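PDB 7D9E: gamma-glutamyltransferase 1 Threonine peptidase. MEROPS family T03 from Pseudomonas nitroreducens, which probably catalyses transfer of gamma-glutamyl groups from donors such as glutathione or glutamine to water or amines, including transpeptidation that yields theanine. Local coordinates for residues I281-R285 and A338-V344; F79-Y83 and Y263-S269; Q277-K282 and I306-V310. All coordinates share one frame; numbering follows the deposited sequence.

Contact 1 of 3, residues I281-R285 and A338-V344; sequences IKEQR and AKRAGEV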
ATOM      1  N   ILE A 281      13.806  -8.025 -15.680  1.00 22.06           N
ATOM      2  CA  ILE A 281      15.101  -8.634 -15.423  1.00 21.73           C
ATOM      3  C   ILE A 281      14.941 -10.130 -15.236  1.00 24.84           C
ATOM      4  O   ILE A 281      15.754 -10.921 -15.728  1.00 23.70           O
ATOM      5  CB  ILE A 281      15.773  -7.972 -14.213  1.00 20.79           C
ATOM      6  CG1 ILE A 281      16.197  -6.543 -14.588  1.00 23.52           C
ATOM      7  CG2 ILE A 281      16.973  -8.794 -13.757  1.00 24.87           C
ATOM      8  CD1 ILE A 281      16.668  -5.719 -13.425  1.00 23.93           C
ATOM      9  N   LYS A 282      13.906 -10.555 -14.508  1.00 22.32           N
ATOM     10  CA  LYS A 282      13.722 -11.992 -14.331  1.00 21.13           C
ATOM     11  C   LYS A 282      13.530 -12.689 -15.671  1.00 21.98           C
ATOM     12  O   LYS A 282      14.056 -13.790 -15.893  1.00 24.78           O
ATOM     13  CB  LYS A 282      12.548 -12.303 -13.399  1.00 22.32           C
ATOM     14  CG  LYS A 282      12.298 -13.797 -13.270  1.00 21.87           C
ATOM     15  CD  LYS A 282      11.291 -14.094 -12.184  1.00 22.74           C
ATOM     16  CE  LYS A 282      11.360 -15.563 -11.783  1.00 27.10           C
ATOM     17  NZ  LYS A 282      11.080 -16.435 -12.954  1.00 36.23           N
ATOM     18  N   GLU A 283      12.771 -12.067 -16.583  1.00 22.72           N
ATOM     19  CA  GLU A 283      12.596 -12.648 -17.911  1.00 22.67           C
ATOM     20  C   GLU A 283      13.923 -12.723 -18.659  1.00 24.28           C
ATOM     21  O   GLU A 283      14.215 -13.722 -19.326  1.00 29.34           O
ATOM     22  CB  GLU A 283      11.564 -11.859 -18.714  1.00 27.76           C
ATOM     23  CG  GLU A 283      10.141 -11.913 -18.145  1.00 30.89           C
ATOM     24  CD  GLU A 283       9.374 -13.184 -18.489  1.00 49.50           C
ATOM     25  OE1 GLU A 283       8.849 -13.288 -19.621  1.00 47.95           O
ATOM     26  OE2 GLU A 283       9.263 -14.064 -17.609  1.00 49.92           O
ATOM     27  N   GLN A 284      14.735 -11.662 -18.568  1.00 25.83           N
ATOM     28  CA  GLN A 284      16.036 -11.666 -19.228  1.00 27.91           C
ATOM     29  C   GLN A 284      16.919 -12.790 -18.712  1.00 28.29           C
ATOM     30  O   GLN A 284      17.730 -13.336 -19.465  1.00 30.50           O
ATOM     31  CB  GLN A 284      16.720 -10.322 -18.977  1.00 31.02           C
ATOM     32  CG  GLN A 284      16.259  -9.209 -19.881  1.00 30.87           C
ATOM     33  CD  GLN A 284      16.305  -9.582 -21.344  1.00 45.24           C
ATOM     34  OE1 GLN A 284      17.368  -9.899 -21.877  1.00 42.46           O
ATOM     35  NE2 GLN A 284      15.146  -9.583 -21.993  1.00 46.69           N
ATOM     36  N   ARG A 285      16.781 -13.135 -17.434  1.00 25.56           N
ATOM     37  CA  ARG A 285      17.587 -14.168 -16.790  1.00 25.56           C
ATOM     38  C   ARG A 285      16.869 -15.514 -16.706  1.00 27.74           C
ATOM     39  O   ARG A 285      17.159 -16.304 -15.805  1.00 26.88           O
ATOM     40  CB  ARG A 285      18.045 -13.713 -15.399  1.00 27.25           C
ATOM     41  CG  ARG A 285      18.863 -12.417 -15.366  1.00 29.36           C
ATOM     42  CD  ARG A 285      20.064 -12.483 -16.304  1.00 35.17           C
ATOM     43  NE  ARG A 285      21.026 -13.536 -15.962  1.00 33.99           N
ATOM     44  CZ  ARG A 285      22.254 -13.342 -15.477  1.00 35.74           C
ATOM     45  NH1 ARG A 285      22.749 -12.122 -15.298  1.00 33.52           N
ATOM     46  NH2 ARG A 285      23.022 -14.396 -15.219  1.00 29.97           N
ATOM     47  N   ALA A 338      17.830  -4.884 -19.988  1.00 26.80           N
ATOM     48  CA  ALA A 338      18.795  -5.909 -20.375  1.00 30.20           C
ATOM     49  C   ALA A 338      20.163  -5.642 -19.753  1.00 31.58           C
ATOM     50  O   ALA A 338      20.835  -6.573 -19.292  1.00 32.12           O
ATOM     51  CB  ALA A 338      18.911  -5.988 -21.898  1.00 33.83           C
ATOM     52  N   LYS A 339      20.600  -4.381 -19.747  1.00 33.11           N
ATOM     53  CA  LYS A 339      21.891  -4.048 -19.149  1.00 30.39           C
ATOM     54  C   LYS A 339      21.912  -4.375 -17.660  1.00 30.24           C
ATOM     55  O   LYS A 339      22.866  -4.976 -17.154  1.00 31.15           O
ATOM     56  CB  LYS A 339      22.213  -2.569 -19.384  1.00 34.54           C
ATOM     57  CG  LYS A 339      23.577  -2.155 -18.866  1.00 43.53           C
ATOM     58  N   ARG A 340      20.864  -3.985 -16.937  1.00 26.04           N
ATOM     59  CA  ARG A 340      20.834  -4.247 -15.502  1.00 24.61           C
ATOM     60  C   ARG A 340      20.739  -5.739 -15.224  1.00 26.03           C
ATOM     61  O   ARG A 340      21.322  -6.229 -14.251  1.00 28.39           O
ATOM     62  CB  ARG A 340      19.668  -3.501 -14.846  1.00 25.81           C
ATOM     63  CG  ARG A 340      19.809  -2.001 -14.960  1.00 27.91           C
ATOM     64  CD  ARG A 340      20.960  -1.495 -14.110  1.00 28.35           C
ATOM     65  NE  ARG A 340      20.542  -1.116 -12.759  1.00 27.43           N
ATOM     66  CZ  ARG A 340      21.374  -0.689 -11.815  1.00 24.57           C
ATOM     67  NH1 ARG A 340      22.681  -0.635 -12.038  1.00 25.69           N
ATOM     68  NH2 ARG A 340      20.892  -0.302 -10.647  1.00 24.67           N
ATOM     69  N   ALA A 341      20.008  -6.474 -16.067  1.00 24.63           N
ATOM     70  CA  ALA A 341      19.941  -7.923 -15.916  1.00 25.59           C
ATOM     71  C   ALA A 341      21.320  -8.545 -16.041  1.00 26.92           C
ATOM     72  O   ALA A 341      21.612  -9.546 -15.377  1.00 27.80           O
ATOM     73  CB  ALA A 341      19.018  -8.521 -16.972  1.00 25.20           C
ATOM     74  N   GLY A 342      22.177  -7.975 -16.885  1.00 30.55           N
ATOM     75  CA  GLY A 342      23.527  -8.483 -17.033  1.00 31.43           C
ATOM     76  C   GLY A 342      24.362  -8.401 -15.778  1.00 32.94           C
ATOM     77  O   GLY A 342      25.349  -9.143 -15.655  1.00 34.69           O
ATOM     78  N   GLU A 343      23.987  -7.526 -14.839  1.00 29.93           N
ATOM     79  CA  GLU A 343      24.736  -7.358 -13.602  1.00 30.98           C
ATOM     80  C   GLU A 343      24.451  -8.465 -12.597  1.00 29.00           C
ATOM     81  O   GLU A 343      25.254  -8.679 -11.682  1.00 32.04           O
ATOM     82  CB  GLU A 343      24.354  -6.043 -12.919  1.00 31.00           C
ATOM     83  CG  GLU A 343      24.688  -4.786 -13.697  1.00 30.43           C
ATOM     84  CD  GLU A 343      24.389  -3.525 -12.901  1.00 35.19           C
ATOM     85  OE1 GLU A 343      24.367  -3.575 -11.637  1.00 31.74           O
ATOM     86  OE2 GLU A 343      24.153  -2.482 -13.535  1.00 35.70           O
ATOM     87  N   VAL A 344      23.310  -9.142 -12.733  1.00 25.79           N
ATOM     88  CA  VAL A 344      22.920 -10.167 -11.777  1.00 25.14           C
ATOM     89  C   VAL A 344      23.967 -11.268 -11.750  1.00 28.66           C
ATOM     90  O   VAL A 344      24.352 -11.818 -12.791  1.00 29.20           O
ATOM     91  CB  VAL A 344      21.538 -10.720 -12.149  1.00 27.83           C
ATOM     92  CG1 VAL A 344      21.240 -12.007 -11.372  1.00 30.43           C
ATOM     93  CG2 VAL A 344      20.470  -9.670 -11.883  1.00 28.30           C
TER

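Contact 2 of 3, residues F79-Y83 and Y263-S269; sequences FMTLY and YTAPLPS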
ATOM      1  N   PHE A  79      -4.020   4.681  -3.203  1.00 13.90           N
ATOM      2  CA  PHE A  79      -4.003   4.558  -4.650  1.00 14.64           C
ATOM      3  C   PHE A  79      -5.062   3.536  -5.040  1.00 14.88           C
ATOM      4  O   PHE A  79      -5.218   2.503  -4.380  1.00 15.35           O
ATOM      5  CB  PHE A  79      -2.684   4.001  -5.161  1.00 15.62           C
ATOM      6  CG  PHE A  79      -1.472   4.849  -4.884  1.00 16.65           C
ATOM      7  CD1 PHE A  79      -1.464   6.192  -5.148  1.00 18.93           C
ATOM      8  CD2 PHE A  79      -0.320   4.263  -4.398  1.00 20.75           C
ATOM      9  CE1 PHE A  79      -0.329   6.961  -4.898  1.00 17.84           C
ATOM     10  CE2 PHE A  79       0.822   5.020  -4.160  1.00 22.72           C
ATOM     11  CZ  PHE A  79       0.806   6.386  -4.418  1.00 19.56           C
ATOM     12  N   MET A  80      -5.717   3.765  -6.178  1.00 14.86           N
ATOM     13  CA  MET A  80      -6.692   2.814  -6.722  1.00 14.75           C
ATOM     14  C   MET A  80      -6.350   2.541  -8.172  1.00 15.36           C
ATOM     15  O   MET A  80      -6.224   3.475  -8.971  1.00 18.12           O
ATOM     16  CB  MET A  80      -8.106   3.349  -6.537  1.00 19.52           C
ATOM     17  CG  MET A  80      -9.245   2.348  -6.745  1.00 21.44           C
ATOM     18  SD  MET A  80     -10.843   3.140  -6.942  1.00 22.02           S
ATOM     19  CE  MET A  80     -11.102   3.775  -5.310  1.00 25.45           C
ATOM     20  N   THR A  81      -6.173   1.270  -8.507  1.00 15.95           N
ATOM     21  CA  THR A  81      -6.045   0.845  -9.892  1.00 15.73           C
ATOM     22  C   THR A  81      -7.363   0.219 -10.305  1.00 17.64           C
ATOM     23  O   THR A  81      -7.939  -0.568  -9.553  1.00 18.04           O
ATOM     24  CB  THR A  81      -4.895  -0.154 -10.030  1.00 18.24           C
ATOM     25  OG1 THR A  81      -3.690   0.494  -9.572  1.00 19.57           O
ATOM     26  CG2 THR A  81      -4.704  -0.594 -11.474  1.00 18.61           C
ATOM     27  N   LEU A  82      -7.853   0.596 -11.479  1.00 18.77           N
ATOM     28  CA  LEU A  82      -9.165   0.173 -11.924  1.00 18.91           C
ATOM     29  C   LEU A  82      -9.096  -0.372 -13.341  1.00 19.62           C
ATOM     30  O   LEU A  82      -8.270   0.044 -14.156  1.00 19.71           O
ATOM     31  CB  LEU A  82     -10.166   1.352 -11.942  1.00 20.37           C
ATOM     32  CG  LEU A  82     -10.392   2.150 -10.661  1.00 19.41           C
ATOM     33  CD1 LEU A  82      -9.437   3.301 -10.528  1.00 21.23           C
ATOM     34  CD2 LEU A  82     -11.835   2.660 -10.617  1.00 24.03           C
ATOM     35  N   TYR A  83      -9.991  -1.311 -13.632  1.00 18.36           N
ATOM     36  CA  TYR A  83     -10.231  -1.770 -14.993  1.00 17.99           C
ATOM     37  C   TYR A  83     -11.742  -1.723 -15.161  1.00 22.93           C
ATOM     38  O   TYR A  83     -12.454  -2.547 -14.585  1.00 24.00           O
ATOM     39  CB  TYR A  83      -9.664  -3.170 -15.200  1.00 20.45           C
ATOM     40  CG  TYR A  83      -9.378  -3.526 -16.626  1.00 19.50           C
ATOM     41  CD1 TYR A  83      -8.315  -2.941 -17.297  1.00 20.74           C
ATOM     42  CD2 TYR A  83     -10.128  -4.489 -17.289  1.00 24.78           C
ATOM     43  CE1 TYR A  83      -8.035  -3.275 -18.603  1.00 20.92           C
ATOM     44  CE2 TYR A  83      -9.852  -4.835 -18.596  1.00 25.61           C
ATOM     45  CZ  TYR A  83      -8.796  -4.242 -19.247  1.00 24.33           C
ATOM     46  OH  TYR A  83      -8.527  -4.602 -20.544  1.00 28.86           O
ATOM     47  N   TYR A 263      -1.236  -3.865 -15.034  1.00 19.42           N
ATOM     48  CA  TYR A 263      -1.445  -2.456 -14.769  1.00 19.43           C
ATOM     49  C   TYR A 263      -1.228  -2.234 -13.287  1.00 16.89           C
ATOM     50  O   TYR A 263      -1.793  -2.953 -12.449  1.00 18.93           O
ATOM     51  CB  TYR A 263      -2.873  -2.066 -15.117  1.00 18.86           C
ATOM     52  CG  TYR A 263      -3.138  -2.138 -16.585  1.00 20.55           C
ATOM     53  CD1 TYR A 263      -2.589  -1.208 -17.467  1.00 20.72           C
ATOM     54  CD2 TYR A 263      -3.926  -3.149 -17.114  1.00 21.89           C
ATOM     55  CE1 TYR A 263      -2.841  -1.273 -18.822  1.00 22.32           C
ATOM     56  CE2 TYR A 263      -4.171  -3.235 -18.471  1.00 23.74           C
ATOM     57  CZ  TYR A 263      -3.629  -2.300 -19.324  1.00 23.83           C
ATOM     58  OH  TYR A 263      -3.885  -2.378 -20.678  1.00 26.73           O
ATOM     59  N   THR A 264      -0.381  -1.264 -12.956  1.00 18.24           N
ATOM     60  CA  THR A 264      -0.033  -1.036 -11.552  1.00 17.05           C
ATOM     61  C   THR A 264       0.283   0.437 -11.349  1.00 18.27           C
ATOM     62  O   THR A 264       0.108   1.259 -12.250  1.00 20.30           O
ATOM     63  CB  THR A 264       1.100  -1.993 -11.127  1.00 18.89           C
ATOM     64  OG1 THR A 264       1.282  -1.951  -9.700  1.00 20.47           O
ATOM     65  CG2 THR A 264       2.397  -1.677 -11.829  1.00 21.88           C
ATOM     66  N   ALA A 265       0.736   0.754 -10.142  1.00 18.37           N
ATOM     67  CA  ALA A 265       0.829   2.145  -9.725  1.00 16.72           C
ATOM     68  C   ALA A 265       2.040   2.821 -10.344  1.00 19.54           C
ATOM     69  O   ALA A 265       3.160   2.340 -10.173  1.00 19.50           O
ATOM     70  CB  ALA A 265       0.947   2.196  -8.200  1.00 20.13           C
ATOM     71  N   PRO A 266       1.854   3.947 -11.036  1.00 17.21           N
ATOM     72  CA  PRO A 266       2.979   4.763 -11.499  1.00 18.44           C
ATOM     73  C   PRO A 266       3.420   5.695 -10.372  1.00 18.15           C
ATOM     74  O   PRO A 266       2.882   5.672  -9.266  1.00 18.20           O
ATOM     75  CB  PRO A 266       2.342   5.539 -12.638  1.00 20.24           C
ATOM     76  CG  PRO A 266       0.929   5.823 -12.097  1.00 19.00           C
ATOM     77  CD  PRO A 266       0.551   4.575 -11.351  1.00 17.38           C
ATOM     78  N   LEU A 267       4.419   6.522 -10.672  1.00 19.09           N
ATOM     79  CA  LEU A 267       4.838   7.536  -9.725  1.00 19.72           C
ATOM     80  C   LEU A 267       3.626   8.362  -9.302  1.00 18.32           C
ATOM     81  O   LEU A 267       2.777   8.685 -10.139  1.00 19.00           O
ATOM     82  CB  LEU A 267       5.890   8.438 -10.368  1.00 20.85           C
ATOM     83  CG  LEU A 267       7.272   7.813 -10.548  1.00 22.78           C
ATOM     84  CD1 LEU A 267       8.149   8.761 -11.335  1.00 27.38           C
ATOM     85  CD2 LEU A 267       7.914   7.494  -9.208  1.00 25.18           C
ATOM     86  N   PRO A 268       3.516   8.732  -8.020  1.00 17.91           N
ATOM     87  CA  PRO A 268       4.513   8.668  -6.952  1.00 18.63           C
ATOM     88  C   PRO A 268       4.689   7.330  -6.244  1.00 18.44           C
ATOM     89  O   PRO A 268       5.380   7.295  -5.222  1.00 19.45           O
ATOM     90  CB  PRO A 268       3.995   9.722  -5.967  1.00 18.68           C
ATOM     91  CG  PRO A 268       2.531   9.598  -6.086  1.00 18.42           C
ATOM     92  CD  PRO A 268       2.285   9.420  -7.570  1.00 20.54           C
ATOM     93  N   SER A 269       4.110   6.253  -6.762  1.00 17.04           N
ATOM     94  CA  SER A 269       4.531   4.925  -6.344  1.00 17.46           C
ATOM     95  C   SER A 269       5.805   4.536  -7.068  1.00 20.03           C
ATOM     96  O   SER A 269       5.934   4.730  -8.284  1.00 19.80           O
ATOM     97  CB  SER A 269       3.472   3.866  -6.614  1.00 20.11           C
ATOM     98  OG  SER A 269       3.960   2.636  -6.061  1.00 19.77           O
TER

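Contact 3 of 3, residues Q277-K282 and I306-V310; sequences QLIGIK and IEKRV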
ATOM      1  N   GLN A 277      11.019  -3.442 -13.664  1.00 18.89           N
ATOM      2  CA  GLN A 277      12.401  -3.904 -13.606  1.00 19.17           C
ATOM      3  C   GLN A 277      12.498  -5.336 -13.096  1.00 20.34           C
ATOM      4  O   GLN A 277      13.274  -6.139 -13.634  1.00 20.38           O
ATOM      5  CB  GLN A 277      13.227  -2.965 -12.731  1.00 19.22           C
ATOM      6  CG  GLN A 277      13.402  -1.582 -13.358  1.00 18.57           C
ATOM      7  CD  GLN A 277      14.285  -0.677 -12.532  1.00 19.09           C
ATOM      8  OE1 GLN A 277      14.620  -0.979 -11.395  1.00 23.07           O
ATOM      9  NE2 GLN A 277      14.660   0.464 -13.099  1.00 21.30           N
ATOM     10  N   LEU A 278      11.743  -5.666 -12.041  1.00 18.68           N
ATOM     11  CA  LEU A 278      11.805  -7.017 -11.477  1.00 16.96           C
ATOM     12  C   LEU A 278      11.364  -8.050 -12.505  1.00 18.42           C
ATOM     13  O   LEU A 278      12.044  -9.066 -12.727  1.00 18.75           O
ATOM     14  CB  LEU A 278      10.930  -7.111 -10.231  1.00 16.83           C
ATOM     15  CG  LEU A 278      11.453  -6.367  -9.004  1.00 18.05           C
ATOM     16  CD1 LEU A 278      10.277  -6.096  -8.066  1.00 17.85           C
ATOM     17  CD2 LEU A 278      12.572  -7.077  -8.269  1.00 18.81           C
ATOM     18  N   ILE A 279      10.216  -7.808 -13.145  1.00 18.58           N
ATOM     19  CA  ILE A 279       9.700  -8.743 -14.141  1.00 18.63           C
ATOM     20  C   ILE A 279      10.608  -8.781 -15.361  1.00 20.94           C
ATOM     21  O   ILE A 279      10.954  -9.854 -15.872  1.00 22.37           O
ATOM     22  CB  ILE A 279       8.249  -8.380 -14.511  1.00 19.75           C
ATOM     23  CG1 ILE A 279       7.340  -8.592 -13.301  1.00 19.44           C
ATOM     24  CG2 ILE A 279       7.783  -9.155 -15.726  1.00 21.73           C
ATOM     25  CD1 ILE A 279       5.968  -7.976 -13.457  1.00 22.25           C
ATOM     26  N   GLY A 280      11.037  -7.611 -15.824  1.00 20.92           N
ATOM     27  CA  GLY A 280      11.846  -7.566 -17.022  1.00 21.03           C
ATOM     28  C   GLY A 280      13.185  -8.243 -16.834  1.00 23.44           C
ATOM     29  O   GLY A 280      13.671  -8.947 -17.723  1.00 23.17           O
ATOM     30  N   ILE A 281      13.806  -8.025 -15.680  1.00 22.06           N
ATOM     31  CA  ILE A 281      15.101  -8.634 -15.423  1.00 21.73           C
ATOM     32  C   ILE A 281      14.941 -10.130 -15.236  1.00 24.84           C
ATOM     33  O   ILE A 281      15.754 -10.921 -15.728  1.00 23.70           O
ATOM     34  CB  ILE A 281      15.773  -7.972 -14.213  1.00 20.79           C
ATOM     35  CG1 ILE A 281      16.197  -6.543 -14.588  1.00 23.52           C
ATOM     36  CG2 ILE A 281      16.973  -8.794 -13.757  1.00 24.87           C
ATOM     37  CD1 ILE A 281      16.668  -5.719 -13.425  1.00 23.93           C
ATOM     38  N   LYS A 282      13.906 -10.555 -14.508  1.00 22.32           N
ATOM     39  CA  LYS A 282      13.722 -11.992 -14.331  1.00 21.13           C
ATOM     40  C   LYS A 282      13.530 -12.689 -15.671  1.00 21.98           C
ATOM     41  O   LYS A 282      14.056 -13.790 -15.893  1.00 24.78           O
ATOM     42  CB  LYS A 282      12.548 -12.303 -13.399  1.00 22.32           C
ATOM     43  CG  LYS A 282      12.298 -13.797 -13.270  1.00 21.87           C
ATOM     44  CD  LYS A 282      11.291 -14.094 -12.184  1.00 22.74           C
ATOM     45  CE  LYS A 282      11.360 -15.563 -11.783  1.00 27.10           C
ATOM     46  NZ  LYS A 282      11.080 -16.435 -12.954  1.00 36.23           N
ATOM     47  N   ILE A 306      18.464  -9.170  -8.089  1.00 20.72           N
ATOM     48  CA  ILE A 306      17.625  -8.253  -8.845  1.00 21.01           C
ATOM     49  C   ILE A 306      17.205  -7.081  -7.967  1.00 19.39           C
ATOM     50  O   ILE A 306      17.282  -5.915  -8.379  1.00 19.53           O
ATOM     51  CB  ILE A 306      16.410  -8.992  -9.434  1.00 20.65           C
ATOM     52  CG1 ILE A 306      16.853 -10.195 -10.269  1.00 22.36           C
ATOM     53  CG2 ILE A 306      15.606  -8.029 -10.284  1.00 22.42           C
ATOM     54  CD1 ILE A 306      15.700 -11.014 -10.804  1.00 23.12           C
ATOM     55  N   GLU A 307      16.800  -7.368  -6.728  1.00 20.06           N
ATOM     56  CA  GLU A 307      16.326  -6.325  -5.827  1.00 20.14           C
ATOM     57  C   GLU A 307      17.413  -5.304  -5.515  1.00 19.56           C
ATOM     58  O   GLU A 307      17.104  -4.120  -5.333  1.00 20.18           O
ATOM     59  CB  GLU A 307      15.739  -6.945  -4.554  1.00 19.97           C
ATOM     60  CG  GLU A 307      14.451  -7.716  -4.889  1.00 18.54           C
ATOM     61  CD  GLU A 307      14.088  -8.794  -3.902  1.00 19.78           C
ATOM     62  OE1 GLU A 307      14.909  -9.134  -3.028  1.00 22.67           O
ATOM     63  OE2 GLU A 307      12.959  -9.321  -4.030  1.00 20.76           O
ATOM     64  N   LYS A 308      18.682  -5.725  -5.505  1.00 19.30           N
ATOM     65  CA  LYS A 308      19.771  -4.783  -5.284  1.00 20.85           C
ATOM     66  C   LYS A 308      19.708  -3.636  -6.283  1.00 22.20           C
ATOM     67  O   LYS A 308      19.868  -2.462  -5.917  1.00 21.82           O
ATOM     68  CB  LYS A 308      21.115  -5.496  -5.419  1.00 21.45           C
ATOM     69  CG  LYS A 308      21.594  -6.188  -4.134  1.00 21.41           C
ATOM     70  CD  LYS A 308      22.914  -6.878  -4.404  1.00 22.81           C
ATOM     71  CE  LYS A 308      23.786  -7.023  -3.157  1.00 24.89           C
ATOM     72  NZ  LYS A 308      23.112  -7.829  -2.077  1.00 24.50           N
ATOM     73  N   ARG A 309      19.504  -3.969  -7.567  1.00 20.47           N
ATOM     74  CA  ARG A 309      19.534  -2.956  -8.617  1.00 21.55           C
ATOM     75  C   ARG A 309      18.271  -2.107  -8.584  1.00 19.60           C
ATOM     76  O   ARG A 309      18.326  -0.894  -8.808  1.00 21.92           O
ATOM     77  CB  ARG A 309      19.705  -3.631  -9.979  1.00 22.08           C
ATOM     78  CG  ARG A 309      21.151  -3.941 -10.342  1.00 23.85           C
ATOM     79  CD  ARG A 309      21.605  -5.225  -9.661  1.00 22.79           C
ATOM     80  NE  ARG A 309      23.047  -5.414  -9.784  1.00 23.90           N
ATOM     81  CZ  ARG A 309      23.704  -6.473  -9.326  1.00 24.13           C
ATOM     82  NH1 ARG A 309      23.042  -7.440  -8.721  1.00 22.95           N
ATOM     83  NH2 ARG A 309      25.023  -6.546  -9.454  1.00 27.49           N
ATOM     84  N   VAL A 310      17.131  -2.727  -8.305  1.00 18.85           N
ATOM     85  CA  VAL A 310      15.863  -2.013  -8.194  1.00 18.89           C
ATOM     86  C   VAL A 310      15.933  -0.965  -7.096  1.00 17.13           C
ATOM     87  O   VAL A 310      15.514   0.189  -7.275  1.00 18.27           O
ATOM     88  CB  VAL A 310      14.725  -3.021  -7.949  1.00 19.84           C
ATOM     89  CG1 VAL A 310      13.428  -2.302  -7.593  1.00 21.96           C
ATOM     90  CG2 VAL A 310      14.546  -3.889  -9.156  1.00 20.86           C
TER
HETATM   91  O   HOH W   1      13.572   0.760  -9.337  1.00 22.07           O

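Contact 1 of 3, residues I281-R285 and A338-V344
Arg285 reaches across to the C-terminal end of helix 334-343 and grips it through one nitrogen. Its NH1 donates to Ala341 O at 2.8 Å, with an N-H...O angle of 156°. The acceptor lies in the plane of the guanidinium. A second, weak bond runs from Arg285 NH1 to Val344 O at 3.0 Å. Val344 N also donates to Ala341 O, from the opposite face of that carbonyl. The bends at chi2 (-54°) and chi3 (-62°) fold the arginine chain over so that NH1 meets these carbonyls. Arg285 NE forms a salt bridge with Asp288, and CG1 of Val344 lies over one face of the guanidinium near its rim.

The apolar part centres on Ala341. Its CB sits 3.5 Å from Gln284 CB and 3.8 Å from Ile281 CG2. CD1 of Ile281 rests on CB of Arg340, and its CG2 also meets Val344 CG2 at 4.1 Å. Within helix 334-343, Arg340 NH1 is bridged to Glu343 OE2.

The contact joins the ends of two helices. A cationic group sits at carbonyls of a helix C-terminus, where the helix dipole would probably add to the attraction. The small Ala341 lets the helices come close, with Ile281 CA 4.9 Å from Ala341 CA.

Contact 2 of 3, residues F79-Y83 and Y263-S269
Phe79 meets the turn after strand 260-264 with the far end of its ring. CZ lies 4.0 Å from Pro268 CG, and CE2 lies 3.8 Å from Ser269 CB. Both partners approach obliquely. CG of Phe79 is anti to its carbonyl carbon (chi1 -63°), which directs the ring to this turn. Residues 266-269 form a type VI beta turn, with cis Pro268 and a Ser269 N to Pro266 O bond of 2.8 Å. Phe90 of strand 87-93 also meets the Phe79 ring. The Phe79 side chain is about 6 Å from the bound DON, so this end lies beside the ligand site.

At the other end the two tyrosine rings meet. Tyr83 CE1 and Tyr263 CE2 are 3.9 Å apart. The planes differ by 29°, but the rings are slid apart, with centroids 5.9 Å from each other, and barely overlap. Between the two ends, Thr81 rests its methyl CG2 on the backbone Tyr263 O at 3.9 Å.

The polar side chains find partners in the neighbouring subunit. Thr81 OG1 bonds to Pro76 O, Thr264 OG1 to Ser77 OG and Ser269 OG to Met74 O, all of that chain. Ser269 OG also caps Gly271 N at the start of helix 271-284. Phe79 to Tyr83, and Tyr263 as well, pair in an antiparallel ladder with that subunit, so the sheet runs on across the interface.

An alanine in place of Phe79 would probably open a gap beside Pro268 and Ser269 and leave Phe90 without its ring partner.

Segment 79-83 lies on one outermost strand within this chain; segment 263-269 starts at the end of the other. Their direct contact is van der Waals and mostly between side chains. The hydroxyls tie both to the neighbouring subunit of this Ntn-hydrolase.

Contact 3 of 3, residues Q277-K282 and I306-V310
Ile306 points its side chain at helix 271-284 and enters between Leu278 and Ile281. Its CG2 meets Leu278 CD2 at 3.8 Å, and the two side chains cross at a slant. Ile281 and Ile306 instead slide past each other in opposite directions, with Ile281 CG2 3.8 Å from Ile306 CG1. With chi1 at -55°, CG1 of Ile306 is anti to the carbonyl carbon; this leaves CG2 anti to the backbone N, against Leu278 and Ile281. CD1 of Ile306 packs 4.1 Å from the backbone N of Lys282, a van der Waals contact only.

Leu278 turns its CD2 to three residues of helix 297-317. Besides Ile306, it touches Val310 CG2 at 3.9 Å, where the two side chains cross at about a right angle, and the CG methylene of Glu307. Phe102 of the neighbouring subunit packs on Leu278.

Gln277 and Val310 run past one another in opposite directions. The extended Gln277 chain brings OE1 to 3.6 Å from Val310 CA. A water donates to both Gln277 OE1 and Val310 O, each at 2.9 Å, and so links the two helices. Gln277 NE2 is bonded to Leu331 O and Asp313 OD2, so the amide is held from both of its polar atoms.

Helices 271-284 and 297-317 run in broadly opposite senses, 137° apart, their axes approaching to 9.9 Å. The buried interface is mainly interlocked branched aliphatic side chains. A single water bridge at its Gln277 end gives the glutamine oxygen and a helix carbonyl a shared polar partner.

Contacts 1 and 3 are neighbours, with centres about 7 Å apart. Both use helix 271-284 and share Ile281, which faces helix 334-343 in one and helix 297-317 in the other. The two also touch directly: Glu343 OE1 forms a salt bridge with Arg309 NE at 2.9 Å, and Val344 packs on Ile306. Three helices thus make one cluster. Contact 2 touches neither. Its centre is about 25 Å from that of contact 1 and about 19 Å from that of contact 3, whose nearest atoms are about 7 Å away. The chain leads from residues 263-269 into helix 271-284. The Phe79 side chain is about 6 Å from the bound DON, against about 13 Å for Val310 of contact 3.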